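Local atomic coordinates of sorbitol-6-phosphate dehydrogenase (Erwinia amylovora CFBP1430, PDB entry 5O3Z), a protein that catalyses the NAD-dependent oxidation of sorbitol 6-phosphate to fructose 6-phosphate, as a member of the short-chain dehydrogenase/reductase family. Residues A[48-51]-A[57-60]; A[7-12]-A[24-29]; A[16-21]-A[232-237]; A[62-65]-A[71-74]; A[33-38]-A[44-49]. All coordinates share one frame; numbering follows the deposited sequence.

Contact 1: residues A[48-51]-A[57-60]; sequences DTIN and GRAY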
# COMPACT_ATOMS: atom_id res chain seq x y z
N ASP A 48 19.12 -31.30 -20.73
CA ASP A 48 19.14 -32.57 -21.50
C ASP A 48 17.74 -33.19 -21.40
O ASP A 48 17.15 -33.54 -22.40
CB ASP A 48 20.17 -33.57 -20.89
CG ASP A 48 21.65 -33.26 -21.30
OD1 ASP A 48 21.92 -32.43 -22.19
OD2 ASP A 48 22.56 -33.91 -20.71
N THR A 49 17.21 -33.32 -20.20
CA THR A 49 15.79 -33.70 -20.01
C THR A 49 14.83 -32.92 -20.92
O THR A 49 14.00 -33.49 -21.63
CB THR A 49 15.42 -33.48 -18.55
OG1 THR A 49 16.25 -34.32 -17.75
CG2 THR A 49 13.92 -33.78 -18.28
N ILE A 50 14.94 -31.60 -20.92
CA ILE A 50 14.13 -30.76 -21.81
C ILE A 50 14.39 -31.07 -23.29
O ILE A 50 13.44 -31.22 -24.06
CB ILE A 50 14.28 -29.25 -21.47
CG1 ILE A 50 13.53 -28.98 -20.14
CG2 ILE A 50 13.78 -28.32 -22.61
CD1 ILE A 50 14.23 -28.00 -19.24
N ASN A 51 15.63 -31.21 -23.72
CA ASN A 51 15.87 -31.62 -25.14
C ASN A 51 15.45 -33.07 -25.48
O ASN A 51 15.01 -33.34 -26.59
CB ASN A 51 17.32 -31.38 -25.55
CG ASN A 51 17.70 -29.91 -25.50
OD1 ASN A 51 16.86 -29.01 -25.65
ND2 ASN A 51 18.98 -29.66 -25.34
N GLY A 57 18.57 -28.68 -28.90
CA GLY A 57 18.81 -27.24 -29.04
C GLY A 57 17.65 -26.41 -28.50
O GLY A 57 17.59 -25.21 -28.74
N ARG A 58 16.74 -27.05 -27.78
CA ARG A 58 15.64 -26.33 -27.14
C ARG A 58 16.11 -25.65 -25.87
O ARG A 58 15.79 -24.47 -25.65
CB ARG A 58 14.48 -27.23 -26.80
CG ARG A 58 13.28 -26.44 -26.27
CD ARG A 58 12.02 -26.92 -26.92
NE ARG A 58 11.31 -25.90 -27.65
CZ ARG A 58 10.00 -25.95 -27.88
NH1 ARG A 58 9.42 -24.98 -28.57
NH2 ARG A 58 9.28 -26.99 -27.46
N ALA A 59 16.86 -26.41 -25.07
CA ALA A 59 17.49 -25.96 -23.83
C ALA A 59 19.05 -26.14 -23.79
O ALA A 59 19.59 -27.17 -24.28
CB ALA A 59 16.86 -26.67 -22.67
N TYR A 60 19.75 -25.15 -23.24
CA TYR A 60 21.18 -25.26 -22.86
C TYR A 60 21.38 -24.88 -21.39
O TYR A 60 20.66 -24.00 -20.84
CB TYR A 60 22.06 -24.35 -23.71
CG TYR A 60 22.18 -24.84 -25.11
CD1 TYR A 60 21.19 -24.53 -26.07
CD2 TYR A 60 23.28 -25.64 -25.50
CE1 TYR A 60 21.28 -25.00 -27.38
CE2 TYR A 60 23.37 -26.12 -26.82
CZ TYR A 60 22.38 -25.80 -27.74
OH TYR A 60 22.51 -26.28 -29.01

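Contact 2: residues A[7-12]-A[24-29]; sequences QVAVVI and EGLAQA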
# COMPACT_ATOMS: atom_id res chain seq x y z
N GLN A 7 10.69 -17.21 -28.84
CA GLN A 7 11.23 -16.54 -27.63
C GLN A 7 12.17 -17.42 -26.76
O GLN A 7 11.99 -18.66 -26.59
CB GLN A 7 10.07 -15.98 -26.78
CG GLN A 7 9.05 -15.10 -27.53
CD GLN A 7 8.17 -14.27 -26.58
OE1 GLN A 7 7.24 -13.59 -26.99
NE2 GLN A 7 8.51 -14.29 -25.31
N VAL A 8 13.16 -16.75 -26.19
CA VAL A 8 14.14 -17.37 -25.29
C VAL A 8 13.93 -16.87 -23.86
O VAL A 8 13.98 -15.67 -23.66
CB VAL A 8 15.54 -16.90 -25.72
CG1 VAL A 8 16.59 -17.29 -24.72
CG2 VAL A 8 15.86 -17.45 -27.10
N ALA A 9 13.79 -17.80 -22.92
CA ALA A 9 13.70 -17.46 -21.52
C ALA A 9 15.05 -17.83 -20.92
O ALA A 9 15.57 -18.93 -21.17
CB ALA A 9 12.66 -18.32 -20.83
N VAL A 10 15.60 -16.93 -20.12
CA VAL A 10 16.76 -17.24 -19.23
C VAL A 10 16.24 -17.39 -17.82
O VAL A 10 15.63 -16.44 -17.27
CB VAL A 10 17.78 -16.07 -19.29
CG1 VAL A 10 19.05 -16.44 -18.55
CG2 VAL A 10 18.07 -15.69 -20.74
N VAL A 11 16.49 -18.52 -17.17
CA VAL A 11 16.12 -18.70 -15.78
C VAL A 11 17.37 -18.86 -14.89
O VAL A 11 18.11 -19.87 -14.99
CB VAL A 11 15.25 -19.93 -15.60
CG1 VAL A 11 14.75 -20.07 -14.17
CG2 VAL A 11 14.05 -19.89 -16.53
N ILE A 12 17.60 -17.87 -14.01
CA ILE A 12 18.70 -17.86 -13.04
C ILE A 12 18.19 -18.63 -11.85
O ILE A 12 17.10 -18.25 -11.24
CB ILE A 12 19.07 -16.44 -12.57
CG1 ILE A 12 19.09 -15.40 -13.70
CG2 ILE A 12 20.38 -16.39 -11.77
CD1 ILE A 12 20.09 -15.63 -14.80
N GLU A 24 10.95 -26.15 -17.09
CA GLU A 24 10.16 -27.19 -17.80
C GLU A 24 8.83 -26.62 -18.33
O GLU A 24 8.39 -26.86 -19.49
CB GLU A 24 9.86 -28.34 -16.88
CG GLU A 24 11.13 -28.96 -16.33
CD GLU A 24 10.95 -30.37 -15.81
OE1 GLU A 24 10.12 -31.13 -16.35
OE2 GLU A 24 11.67 -30.74 -14.87
N GLY A 25 8.22 -25.82 -17.46
CA GLY A 25 6.96 -25.17 -17.77
C GLY A 25 7.09 -24.20 -18.91
O GLY A 25 6.21 -24.11 -19.73
N LEU A 26 8.22 -23.47 -18.98
CA LEU A 26 8.47 -22.58 -20.08
C LEU A 26 8.77 -23.31 -21.39
O LEU A 26 8.47 -22.82 -22.46
CB LEU A 26 9.63 -21.66 -19.76
CG LEU A 26 9.30 -20.58 -18.70
CD1 LEU A 26 10.59 -20.06 -18.09
CD2 LEU A 26 8.59 -19.44 -19.39
N ALA A 27 9.41 -24.45 -21.31
CA ALA A 27 9.67 -25.22 -22.56
C ALA A 27 8.31 -25.69 -23.11
O ALA A 27 7.99 -25.48 -24.27
CB ALA A 27 10.55 -26.40 -22.23
N GLN A 28 7.50 -26.26 -22.24
CA GLN A 28 6.12 -26.64 -22.61
C GLN A 28 5.31 -25.53 -23.25
O GLN A 28 4.69 -25.74 -24.30
CB GLN A 28 5.39 -27.14 -21.39
CG GLN A 28 4.03 -27.75 -21.70
CD GLN A 28 3.31 -27.95 -20.42
OE1 GLN A 28 3.00 -26.96 -19.70
NE2 GLN A 28 3.10 -29.22 -20.04
N ALA A 29 5.35 -24.34 -22.69
CA ALA A 29 4.71 -23.16 -23.29
C ALA A 29 5.31 -22.70 -24.61
O ALA A 29 4.87 -21.71 -25.20
CB ALA A 29 4.74 -22.00 -22.31

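Contact 3: residues A[16-21]-A[232-237]; sequences QTLGAF and QDVLNV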
# COMPACT_ATOMS: atom_id res chain seq x y z
N GLN A 16 17.25 -26.46 -10.02
CA GLN A 16 16.59 -27.34 -9.07
C GLN A 16 15.27 -26.70 -8.63
O GLN A 16 15.03 -25.54 -8.93
CB GLN A 16 17.49 -27.55 -7.85
CG GLN A 16 18.04 -26.22 -7.32
CD GLN A 16 18.64 -26.32 -5.93
OE1 GLN A 16 19.73 -26.86 -5.76
NE2 GLN A 16 17.95 -25.78 -4.94
N THR A 17 14.47 -27.51 -7.91
CA THR A 17 13.27 -27.09 -7.18
C THR A 17 12.40 -26.19 -8.07
O THR A 17 12.11 -26.57 -9.21
CB THR A 17 13.68 -26.51 -5.82
OG1 THR A 17 14.75 -25.58 -6.00
CG2 THR A 17 14.20 -27.64 -4.93
N LEU A 18 12.02 -25.00 -7.58
CA LEU A 18 11.12 -24.12 -8.32
C LEU A 18 11.66 -23.63 -9.64
O LEU A 18 10.93 -23.62 -10.64
CB LEU A 18 10.70 -22.88 -7.45
CG LEU A 18 9.92 -21.80 -8.22
CD1 LEU A 18 8.54 -22.28 -8.71
CD2 LEU A 18 9.74 -20.50 -7.42
N GLY A 19 12.91 -23.16 -9.65
CA GLY A 19 13.57 -22.82 -10.87
C GLY A 19 13.50 -23.90 -11.94
O GLY A 19 13.26 -23.60 -13.12
N ALA A 20 13.68 -25.15 -11.50
CA ALA A 20 13.68 -26.28 -12.45
C ALA A 20 12.26 -26.49 -13.03
O ALA A 20 12.09 -26.69 -14.22
CB ALA A 20 14.18 -27.54 -11.77
N PHE A 21 11.25 -26.37 -12.16
CA PHE A 21 9.87 -26.44 -12.57
C PHE A 21 9.52 -25.34 -13.55
O PHE A 21 8.81 -25.63 -14.49
CB PHE A 21 8.95 -26.38 -11.35
CG PHE A 21 7.50 -26.65 -11.66
CD1 PHE A 21 6.67 -25.66 -12.19
CD2 PHE A 21 6.93 -27.90 -11.34
CE1 PHE A 21 5.32 -25.92 -12.47
CE2 PHE A 21 5.58 -28.16 -11.58
CZ PHE A 21 4.77 -27.18 -12.13
N GLN A 232 2.78 -24.73 -9.69
CA GLN A 232 1.96 -24.45 -10.86
C GLN A 232 1.29 -23.06 -10.79
O GLN A 232 1.15 -22.37 -11.79
CB GLN A 232 0.91 -25.58 -11.08
CG GLN A 232 0.10 -25.41 -12.36
CD GLN A 232 0.92 -25.69 -13.59
OE1 GLN A 232 1.61 -26.71 -13.63
NE2 GLN A 232 0.86 -24.85 -14.54
N ASP A 233 0.89 -22.64 -9.60
CA ASP A 233 0.35 -21.24 -9.45
C ASP A 233 1.38 -20.24 -9.88
O ASP A 233 1.12 -19.34 -10.57
CB ASP A 233 -0.03 -20.96 -8.00
CG ASP A 233 -0.97 -21.95 -7.44
OD1 ASP A 233 -2.00 -22.25 -8.09
OD2 ASP A 233 -0.68 -22.40 -6.34
N VAL A 234 2.62 -20.48 -9.49
CA VAL A 234 3.69 -19.59 -9.88
C VAL A 234 3.84 -19.49 -11.38
O VAL A 234 3.86 -18.40 -11.97
CB VAL A 234 5.03 -20.01 -9.22
CG1 VAL A 234 6.14 -19.05 -9.61
CG2 VAL A 234 4.91 -20.02 -7.70
N LEU A 235 3.98 -20.67 -12.01
CA LEU A 235 4.05 -20.80 -13.44
C LEU A 235 2.93 -20.09 -14.17
O LEU A 235 3.18 -19.31 -15.08
CB LEU A 235 4.14 -22.31 -13.79
CG LEU A 235 4.32 -22.69 -15.26
CD1 LEU A 235 5.59 -22.08 -15.85
CD2 LEU A 235 4.37 -24.21 -15.37
N ASN A 236 1.70 -20.25 -13.65
CA ASN A 236 0.49 -19.69 -14.28
C ASN A 236 0.61 -18.22 -14.42
O ASN A 236 0.52 -17.66 -15.53
CB ASN A 236 -0.77 -20.12 -13.49
CG ASN A 236 -1.17 -21.58 -13.80
OD1 ASN A 236 -0.68 -22.15 -14.78
ND2 ASN A 236 -2.04 -22.19 -12.95
N VAL A 237 0.89 -17.58 -13.27
CA VAL A 237 1.00 -16.14 -13.17
C VAL A 237 2.22 -15.62 -13.97
O VAL A 237 2.16 -14.62 -14.71
CB VAL A 237 1.12 -15.74 -11.68
CG1 VAL A 237 1.44 -14.27 -11.53
CG2 VAL A 237 -0.13 -16.08 -10.87

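Contact 4: residues A[62-65]-A[71-74]; sequences FKVD and SVEA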
# COMPACT_ATOMS: atom_id res chain seq x y z
N PHE A 62 23.86 -23.47 -18.32
CA PHE A 62 24.98 -22.51 -18.12
C PHE A 62 25.29 -22.40 -16.64
O PHE A 62 24.39 -22.55 -15.84
CB PHE A 62 24.61 -21.13 -18.60
CG PHE A 62 24.29 -21.05 -20.06
CD1 PHE A 62 23.04 -21.48 -20.51
CD2 PHE A 62 25.17 -20.50 -20.97
CE1 PHE A 62 22.71 -21.39 -21.83
CE2 PHE A 62 24.85 -20.45 -22.31
CZ PHE A 62 23.61 -20.87 -22.74
N LYS A 63 26.57 -22.19 -16.30
CA LYS A 63 27.00 -21.91 -14.96
C LYS A 63 26.88 -20.41 -14.73
O LYS A 63 27.25 -19.60 -15.57
CB LYS A 63 28.46 -22.34 -14.75
CG LYS A 63 28.82 -22.71 -13.32
CD LYS A 63 29.50 -21.57 -12.59
CE LYS A 63 30.28 -22.07 -11.37
NZ LYS A 63 29.45 -22.07 -10.12
N VAL A 64 26.34 -20.04 -13.58
CA VAL A 64 26.43 -18.61 -13.15
C VAL A 64 26.39 -18.47 -11.62
O VAL A 64 25.75 -19.24 -10.91
CB VAL A 64 25.37 -17.69 -13.82
CG1 VAL A 64 23.95 -18.02 -13.31
CG2 VAL A 64 25.73 -16.23 -13.57
N ASP A 65 27.19 -17.50 -11.15
CA ASP A 65 27.17 -17.04 -9.79
C ASP A 65 26.57 -15.69 -9.93
O ASP A 65 27.25 -14.74 -10.41
CB ASP A 65 28.61 -16.96 -9.21
CG ASP A 65 28.66 -16.29 -7.84
OD1 ASP A 65 27.61 -16.01 -7.22
OD2 ASP A 65 29.76 -16.07 -7.34
N SER A 71 30.98 -13.31 -13.83
CA SER A 71 30.19 -14.48 -14.12
C SER A 71 28.83 -14.15 -14.77
O SER A 71 28.41 -14.79 -15.76
CB SER A 71 30.06 -15.29 -12.82
OG SER A 71 29.15 -16.35 -12.96
N VAL A 72 28.14 -13.09 -14.31
CA VAL A 72 26.90 -12.65 -15.01
C VAL A 72 27.17 -12.11 -16.40
O VAL A 72 26.44 -12.41 -17.35
CB VAL A 72 26.09 -11.59 -14.14
CG1 VAL A 72 24.78 -11.21 -14.84
CG2 VAL A 72 25.85 -12.15 -12.75
N GLU A 73 28.20 -11.29 -16.56
CA GLU A 73 28.44 -10.71 -17.86
C GLU A 73 28.81 -11.81 -18.85
O GLU A 73 28.42 -11.74 -19.98
CB GLU A 73 29.52 -9.66 -17.80
CG GLU A 73 29.08 -8.38 -17.12
CD GLU A 73 30.27 -7.54 -16.69
OE1 GLU A 73 31.42 -8.07 -16.71
OE2 GLU A 73 30.05 -6.36 -16.37
N ALA A 74 29.46 -12.88 -18.39
CA ALA A 74 29.83 -13.98 -19.30
C ALA A 74 28.59 -14.80 -19.65
O ALA A 74 28.47 -15.31 -20.79
CB ALA A 74 30.93 -14.87 -18.72
O HOH W 1 28.78 -17.33 -16.08

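Contact 5: residues A[33-38]-A[44-49]; sequences VAVADL and NRLADT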
# COMPACT_ATOMS: atom_id res chain seq x y z
N VAL A 33 14.90 -22.38 -23.66
CA VAL A 33 15.23 -22.10 -22.27
C VAL A 33 16.75 -22.15 -22.07
O VAL A 33 17.41 -23.11 -22.50
CB VAL A 33 14.52 -23.03 -21.29
CG1 VAL A 33 14.87 -22.67 -19.85
CG2 VAL A 33 13.00 -22.96 -21.49
N ALA A 34 17.29 -21.08 -21.49
CA ALA A 34 18.66 -21.05 -20.96
C ALA A 34 18.58 -21.33 -19.45
O ALA A 34 18.09 -20.47 -18.69
CB ALA A 34 19.29 -19.71 -21.26
N VAL A 35 18.95 -22.54 -19.03
CA VAL A 35 18.99 -22.99 -17.62
C VAL A 35 20.34 -22.54 -17.00
O VAL A 35 21.42 -23.16 -17.33
CB VAL A 35 18.82 -24.51 -17.48
CG1 VAL A 35 18.71 -24.98 -16.04
CG2 VAL A 35 17.60 -24.96 -18.31
N ALA A 36 20.29 -21.49 -16.15
CA ALA A 36 21.49 -20.88 -15.54
C ALA A 36 21.54 -21.22 -14.05
O ALA A 36 20.56 -21.01 -13.30
CB ALA A 36 21.54 -19.39 -15.81
N ASP A 37 22.66 -21.78 -13.58
CA ASP A 37 22.71 -22.15 -12.18
C ASP A 37 24.14 -22.24 -11.60
O ASP A 37 25.12 -22.46 -12.31
CB ASP A 37 21.95 -23.47 -12.02
CG ASP A 37 21.46 -23.69 -10.63
OD1 ASP A 37 22.26 -24.30 -9.85
OD2 ASP A 37 20.26 -23.28 -10.31
N LEU A 38 24.24 -22.09 -10.29
CA LEU A 38 25.57 -22.17 -9.62
C LEU A 38 26.11 -23.59 -9.88
O LEU A 38 27.31 -23.76 -10.12
CB LEU A 38 25.48 -21.84 -8.13
CG LEU A 38 26.71 -21.54 -7.24
CD1 LEU A 38 27.48 -20.32 -7.67
CD2 LEU A 38 26.27 -21.32 -5.79
N ASN A 44 22.93 -28.38 -16.82
CA ASN A 44 23.08 -29.22 -18.06
C ASN A 44 22.16 -30.40 -18.18
O ASN A 44 21.66 -30.65 -19.28
CB ASN A 44 24.52 -29.69 -18.20
CG ASN A 44 25.45 -28.55 -18.56
OD1 ASN A 44 25.22 -27.82 -19.53
ND2 ASN A 44 26.50 -28.38 -17.80
N ARG A 45 21.98 -31.14 -17.09
CA ARG A 45 21.10 -32.30 -17.06
C ARG A 45 19.59 -32.00 -17.21
O ARG A 45 18.81 -32.78 -17.80
CB ARG A 45 21.27 -33.01 -15.73
CG ARG A 45 20.52 -34.31 -15.58
CD ARG A 45 20.30 -34.63 -14.11
NE ARG A 45 21.29 -33.90 -13.32
CZ ARG A 45 22.47 -34.36 -12.91
NH1 ARG A 45 22.84 -35.60 -13.18
NH2 ARG A 45 23.29 -33.56 -12.23
N LEU A 46 19.15 -30.88 -16.62
CA LEU A 46 17.79 -30.45 -16.79
C LEU A 46 17.62 -30.05 -18.22
O LEU A 46 16.65 -30.41 -18.81
CB LEU A 46 17.42 -29.26 -15.84
CG LEU A 46 15.97 -28.78 -15.98
CD1 LEU A 46 15.03 -29.84 -15.46
CD2 LEU A 46 15.73 -27.50 -15.23
N ALA A 47 18.57 -29.32 -18.82
CA ALA A 47 18.47 -28.99 -20.22
C ALA A 47 18.43 -30.24 -21.14
O ALA A 47 17.84 -30.21 -22.21
CB ALA A 47 19.62 -28.09 -20.65
N ASP A 48 19.12 -31.30 -20.73
CA ASP A 48 19.14 -32.57 -21.50
C ASP A 48 17.74 -33.19 -21.40
O ASP A 48 17.15 -33.54 -22.40
CB ASP A 48 20.17 -33.57 -20.89
CG ASP A 48 21.65 -33.26 -21.30
OD1 ASP A 48 21.92 -32.43 -22.19
OD2 ASP A 48 22.56 -33.91 -20.71
N THR A 49 17.21 -33.32 -20.20
CA THR A 49 15.79 -33.70 -20.01
C THR A 49 14.83 -32.92 -20.92
O THR A 49 14.00 -33.49 -21.63
CB THR A 49 15.42 -33.48 -18.55
OG1 THR A 49 16.25 -34.32 -17.75
CG2 THR A 49 13.92 -33.78 -18.28

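Contact 1: residues A[48-51]-A[57-60]
N51, late in helix 40-54, grips R58 and A59, where the second beta-alpha-beta crossover of this Rossmann fold turns back from helix to strand 59-63. G57 N merely lies near, 3.7 Å from N51 OD1, before the bonds begin at R58. There the backbone N-H makes a weak, bent hydrogen bond of 2.9 Å to N51 OD1. The R58 side chain crosses that of I50 at about a right angle, its CG 4.1 Å from I50 CG2, before the rest of it leads away; the R58 backbone itself pairs with V33 of the neighbouring strand. A59 is held more firmly. Its N-H runs almost straight (166°) to N51 OD1 at 2.7 Å, in the plane of the side-chain carbonyl and on a lone pair. N51 ND2 answers by donating to A59 O at 2.8 Å, again on a lone pair, although that oxygen is tilted 21° from the N51 amide plane. The amide thus engages both the N-H and the C=O of one residue, which fixes its rotation. Beside this polar clasp, A59 CB presses on I50 CG2 at 3.5 Å, tighter than ordinary van der Waals contact.

Contact 2: residues A[7-12]-A[24-29]
L26 of helix 17-28 carries its CG anti to the carbonyl carbon (chi1 -72°), beside the backbone N, and chi2 of 159° then extends the chain and carries CD1 to strand 8-12. On the strand, V11 has CG1 anti to its backbone N (chi1 -175°), which leaves CG2 as the branch that meets the helix. The leucine methyl therefore sits over two residues on one face of the strand: CD1 is 3.8 Å from A9 CB and equally 3.8 Å from V11 CG2. A9 offers a shallow site and V11 a bulkier wall, whose side chain the leucine crosses at a slant. The contact is small: three buried apolar side chains meet, with no polar group taking part between the two segments. L26 also leans on Y31 and on L88 of strand 88-91, the neighbour of 8-12 on the side away from 32-37, so its side chain bridges strands 8-12 and 88-91. V8, V10 and I12 point to the other face of the sheet, where F83, V79 and L75 of helix 69-83 cover them. The helix turn that presents L26 is kept regular by its own backbone bonds, such as Q28 N to E24 O at 3.0 Å. Strand, covering helix and the following strand 32-37 make up the first beta-alpha-beta unit of the Rossmann fold, the part that in this family binds the dinucleotide cofactor.

Contact 3: residues A[16-21]-A[232-237]
The F21 ring reaches segment 232-237, on helix 231-242, at two points. Its CE1 stands 3.5 Å from L235 CD2, approached obliquely, while CZ at the ring edge faces Q232 OE1, also at 3.5 Å and near the ring plane. Ring and amide planes are 69° apart, and the two side chains cross at about a right angle. One turn earlier, L18 CD1 meets V234 CG1 at 4.1 Å, a slanting contact between apolar branches. F21 extends outward because CG is anti to its backbone N (chi1 -171°). The Q232 amide is steadied from behind: NE2 donates to N236 OD1 at 3.1 Å, in the Q232 amide plane but above the carbonyl plane of N236, and so turns OE1 toward the phenylalanine. Here the first helix of the Rossmann fold, 17-28, packs against helix 231-242, which leads to the last strand of the sheet. The axes of segments 17-21 and 232-237 approach to 10.5 Å with a crossing angle of -48°. Around the pair, L18 and V234 both rest on L188 of strand 182-188, and Y231 lies against the F21 ring. Helix 231-242 is backed by a second subunit: V237 packs on F240, and D233 on Y248, of that neighbouring subunit.

Contact 4: residues A[62-65]-A[71-74]
S71 and D65 make a mainly polar contact, tying the chain just beyond edge strand 59-63 to the first turns of helix 69-83. The D65 backbone N-H points almost exactly at S71 OG, with a length of 2.9 Å and an angle of 176°. S71 holds OG anti to its backbone nitrogen (chi1 172°), reaching back to the strand end. A water closes the remaining distance: it donates to K63 O at 2.8 Å and to S71 O at 2.6 Å, and accepts from S71 OG at 3.3 Å. The serine hydroxyl therefore receives one hydrogen bond and gives another, and the water bridges the carbonyl oxygens of K63 and S71. This is a strand-to-helix junction of the Rossmann fold. In many relatives the aspartate after this strand lies near the adenine of the cofactor, a role consistent with the position of D65 but not established here; its OD1 is bound by T67 OG1. V64 CG2 packs beside the hydroxyl, 3.5 Å from S71 OG. Separately it meets V72 CG2 at 4.2 Å, the apolar pair of the contact, and the same V72 methyl approaches D65 O at 3.8 Å. V72 also touches L122 and C123 of helix 106-133, while S71 N is held by D68 OD1.

Contact 5: residues A[33-38]-A[44-49]
V35 and L46 form the close side of this contact, where strand 32-37 is covered by helix 40-54. V35 sets CG1 anti to its backbone N (chi1 -174°), and that methyl meets L46 CD2 at 4.0 Å, the two side chains crossing at about a right angle. The other valine branch, CG2, looks toward A47 CB at 4.4 Å, a slacker approach. L46 does not end on the strand: it also packs on A20 and C23 of helix 17-28, so it fills the angle between two helices, while A47 touches A59 on the next strand. The far side of the helix is different. R45, D48 and T49 are exposed and do not touch the strand. T49 OG1 donates instead to R45 O at 3.0 Å, and T49 N reaches the same oxygen at 2.9 Å from the opposite face of its plane, so one carbonyl is gripped twice within a helical turn. At the strand end, D37 has OD2 on G15 N and OD1 on N39 N; in NAD-dependent relatives an acid here often binds the adenosine ribose, and D37 may do likewise. The atoms that meet between the two segments are methyl carbons, whose packing sets no precise direction; this is consistent with burial holding the helix here, while direction comes from backbone pairing of A34 with A9 and V11 and of V35 with Y60, and from the N51 clasp further on.

Overall arrangement
Contact 2 belongs to the first beta-alpha-beta unit, contacts 5 and 1 both to the second. Contacts 2 and 5 are buried and apolar, each laying a helix on its preceding strand; they join through backbone pairing of A9 and V11 with A34. Contact 1 uses the same helix as contact 5 but lies farthest from the chain centre (about 20 Å, centre to centre), its amide clasp serving the return to the edge strand. Contact 4, at that strand's other end, is likewise partly buried and polar, with a water added. Contact 3, buried and nearest the chain centre (about 9 Å), joins distant parts of the chain, helix to helix; it shares helix 17-28 with contact 2, L235 reaching G25, and lies beside the subunit interface.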